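STU0660 (PDB 3ZTH) is a large Csn2-family CRISPR-associated protein that binds magnesium ions and probably double-stranded DNA, and takes part in CRISPR-mediated bacterial immunity. Local coordinates at residues L301-R306 / F327-R332. Numbering follows the deposited sequence.
Sequences LTKMLR and FSYRIR
Phe-327 and Tyr-329, whose rings meet 301-306, both offer their backbone oxygens to NH1 of Arg-330. The bond from NH1 of Arg-330 to O of Phe-327 is 2.9 Å long and nearly straight (169°), in the carbonyl plane and on a lone pair. The bond to O of Tyr-329 is shorter but more bent, and its donor stands well above that carbonyl plane. Both oxygens lie close to the guanidinium plane. This double grip ties the Arg-330 side chain back onto its own loop.

The Phe-327 ring lies against the backbone of Leu-301. CA of Leu-301 sits over the ring centre, 3.4 Å from the centroid of Phe-327, in a CH-pi contact only 9° off the normal. CG of Phe-327 is anti to the backbone N (chi1 -164°), and this lays the ring against Leu-301. At the ring edge lies N of Lys-303, whose hydrogen bond goes to Asp-259. CD2 of Leu-301 adds an apolar touch, 3.9 Å from CB of Phe-327.

Both segments are loops, joined by helix 312-324, in a protein of the P-loop NTPase clan. The Thr-302 side chain lies near Gln-26, a ligand of the bound magnesium ion, and OG1 of Thr-302 shares a hydrogen bond with OG of Ser-258.

No hydrogen bond links the two segments. Instead, O of Thr-302 rests over one face of the Tyr-329 ring, toward its rim, 3.3 Å from CG of Tyr-329. Met-304, modelled as selenomethionine, crosses that ring at about a right angle. The Met-304 chain bends at chi3, and CE of Met-304 comes 3.6 Å from CE2 of Tyr-329. The hydroxyl of Tyr-329 is buried here with no polar partner in the model. Beyond Met-304, Leu-305 packs on Glu-213 of a neighbouring subunit.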
loop_
_atom_site.group_PDB
_atom_site.type_symbol
_atom_site.label_atom_id
_atom_site.label_comp_id
_atom_site.label_asym_id
_atom_site.label_seq_id
_atom_site.Cartn_x
_atom_site.Cartn_y
_atom_site.Cartn_z
ATOM N N LEU A 301 -32.000 -26.606 -32.976
ATOM C CA LEU A 301 -30.641 -26.667 -33.516
ATOM C C LEU A 301 -29.706 -27.468 -32.613
ATOM O O LEU A 301 -28.541 -27.117 -32.443
ATOM C CB LEU A 301 -30.086 -25.249 -33.692
ATOM C CG LEU A 301 -31.109 -24.181 -34.101
ATOM C CD1 LEU A 301 -30.433 -22.816 -34.145
ATOM C CD2 LEU A 301 -31.724 -24.523 -35.442
ATOM N N THR A 302 -30.215 -28.543 -32.034
ATOM C CA THR A 302 -29.392 -29.359 -31.155
ATOM C C THR A 302 -29.531 -30.838 -31.454
ATOM O O THR A 302 -30.616 -31.406 -31.296
ATOM C CB THR A 302 -29.762 -29.165 -29.658
ATOM O OG1 THR A 302 -29.685 -27.781 -29.304
ATOM C CG2 THR A 302 -28.800 -29.944 -28.779
ATOM N N LYS A 303 -28.451 -31.462 -31.907
ATOM C CA LYS A 303 -28.498 -32.890 -32.142
ATOM C C LYS A 303 -28.311 -33.405 -30.727
ATOM O O LYS A 303 -27.263 -33.189 -30.123
ATOM C CB LYS A 303 -27.342 -33.367 -33.012
ATOM C CG LYS A 303 -27.431 -34.855 -33.290
ATOM C CD LYS A 303 -26.127 -35.444 -33.798
ATOM C CE LYS A 303 -26.270 -36.951 -34.001
ATOM N NZ LYS A 303 -24.994 -37.597 -34.428
HETATM N N MSE A 304 -29.323 -34.073 -30.191
HETATM C CA MSE A 304 -29.233 -34.555 -28.827
HETATM C C MSE A 304 -29.052 -36.045 -28.638
HETATM O O MSE A 304 -29.590 -36.857 -29.386
HETATM C CB MSE A 304 -30.444 -34.065 -28.045
HETATM C CG MSE A 304 -30.409 -32.562 -27.862
HETATM SE SE MSE A 304 -31.927 -31.806 -26.976
HETATM C CE MSE A 304 -33.181 -32.003 -28.443
ATOM N N LEU A 305 -28.274 -36.384 -27.615
ATOM C CA LEU A 305 -27.972 -37.764 -27.269
ATOM C C LEU A 305 -29.193 -38.421 -26.631
ATOM O O LEU A 305 -29.485 -39.591 -26.878
ATOM C CB LEU A 305 -26.789 -37.787 -26.298
ATOM C CG LEU A 305 -26.136 -39.131 -25.980
ATOM C CD1 LEU A 305 -25.746 -39.843 -27.270
ATOM C CD2 LEU A 305 -24.911 -38.889 -25.101
ATOM N N ARG A 306 -29.898 -37.651 -25.810
ATOM C CA ARG A 306 -31.098 -38.125 -25.132
ATOM C C ARG A 306 -32.264 -37.266 -25.591
ATOM O O ARG A 306 -32.176 -36.043 -25.552
ATOM C CB ARG A 306 -30.957 -37.972 -23.616
ATOM C CG ARG A 306 -29.835 -38.773 -22.985
ATOM C CD ARG A 306 -29.708 -38.440 -21.501
ATOM N NE ARG A 306 -28.974 -39.471 -20.771
ATOM C CZ ARG A 306 -28.739 -39.442 -19.461
ATOM N NH1 ARG A 306 -29.175 -38.428 -18.721
ATOM N NH2 ARG A 306 -28.077 -40.438 -18.886
ATOM N N PHE A 327 -32.266 -27.591 -39.911
ATOM C CA PHE A 327 -31.506 -28.401 -38.973
ATOM C C PHE A 327 -32.148 -29.782 -39.029
ATOM O O PHE A 327 -33.376 -29.904 -38.956
ATOM C CB PHE A 327 -31.589 -27.834 -37.561
ATOM C CG PHE A 327 -30.538 -28.375 -36.637
ATOM C CD1 PHE A 327 -29.219 -27.953 -36.746
ATOM C CD2 PHE A 327 -30.855 -29.331 -35.678
ATOM C CE1 PHE A 327 -28.237 -28.475 -35.913
ATOM C CE2 PHE A 327 -29.875 -29.857 -34.843
ATOM C CZ PHE A 327 -28.571 -29.430 -34.959
ATOM N N SER A 328 -31.318 -30.815 -39.145
ATOM C CA SER A 328 -31.782 -32.198 -39.273
ATOM C C SER A 328 -32.325 -32.957 -38.054
ATOM O O SER A 328 -33.048 -33.941 -38.218
ATOM C CB SER A 328 -30.668 -33.040 -39.896
ATOM O OG SER A 328 -29.548 -33.117 -39.021
ATOM N N TYR A 329 -31.991 -32.539 -36.840
ATOM C CA TYR A 329 -32.485 -33.271 -35.675
ATOM C C TYR A 329 -33.998 -33.466 -35.638
ATOM O O TYR A 329 -34.764 -32.570 -35.999
ATOM C CB TYR A 329 -32.059 -32.597 -34.376
ATOM C CG TYR A 329 -32.478 -33.400 -33.172
ATOM C CD1 TYR A 329 -31.760 -34.541 -32.794
ATOM C CD2 TYR A 329 -33.619 -33.061 -32.443
ATOM C CE1 TYR A 329 -32.168 -35.325 -31.723
ATOM C CE2 TYR A 329 -34.041 -33.840 -31.363
ATOM C CZ TYR A 329 -33.310 -34.970 -31.010
ATOM O OH TYR A 329 -33.711 -35.736 -29.943
ATOM N N ARG A 330 -34.423 -34.645 -35.192
ATOM C CA ARG A 330 -35.844 -34.949 -35.097
ATOM C C ARG A 330 -36.157 -35.862 -33.924
ATOM O O ARG A 330 -35.475 -36.860 -33.689
ATOM C CB ARG A 330 -36.351 -35.637 -36.372
ATOM C CG ARG A 330 -36.266 -34.818 -37.642
ATOM C CD ARG A 330 -37.396 -33.814 -37.768
ATOM N NE ARG A 330 -37.287 -33.083 -39.028
ATOM C CZ ARG A 330 -36.298 -32.242 -39.320
ATOM N NH1 ARG A 330 -35.332 -32.018 -38.440
ATOM N NH2 ARG A 330 -36.265 -31.632 -40.498
ATOM N N ILE A 331 -37.199 -35.508 -33.189
ATOM C CA ILE A 331 -37.649 -36.328 -32.082
ATOM C C ILE A 331 -38.404 -37.473 -32.764
ATOM O O ILE A 331 -39.266 -37.232 -33.605
ATOM C CB ILE A 331 -38.588 -35.514 -31.163
ATOM C CG1 ILE A 331 -37.752 -34.539 -30.332
ATOM C CG2 ILE A 331 -39.418 -36.437 -30.283
ATOM C CD1 ILE A 331 -38.565 -33.502 -29.603
ATOM N N ARG A 332 -38.056 -38.713 -32.438
ATOM C CA ARG A 332 -38.723 -39.862 -33.043
ATOM C C ARG A 332 -39.852 -40.379 -32.159
ATOM O O ARG A 332 -39.741 -40.410 -30.932
ATOM C CB ARG A 332 -37.726 -40.999 -33.322
ATOM C CG ARG A 332 -36.944 -40.891 -34.639
ATOM C CD ARG A 332 -35.744 -39.952 -34.543
ATOM N NE ARG A 332 -34.923 -39.993 -35.755
ATOM C CZ ARG A 332 -33.851 -39.230 -35.975
ATOM N NH1 ARG A 332 -33.447 -38.347 -35.066
ATOM N NH2 ARG A 332 -33.178 -39.352 -37.114
#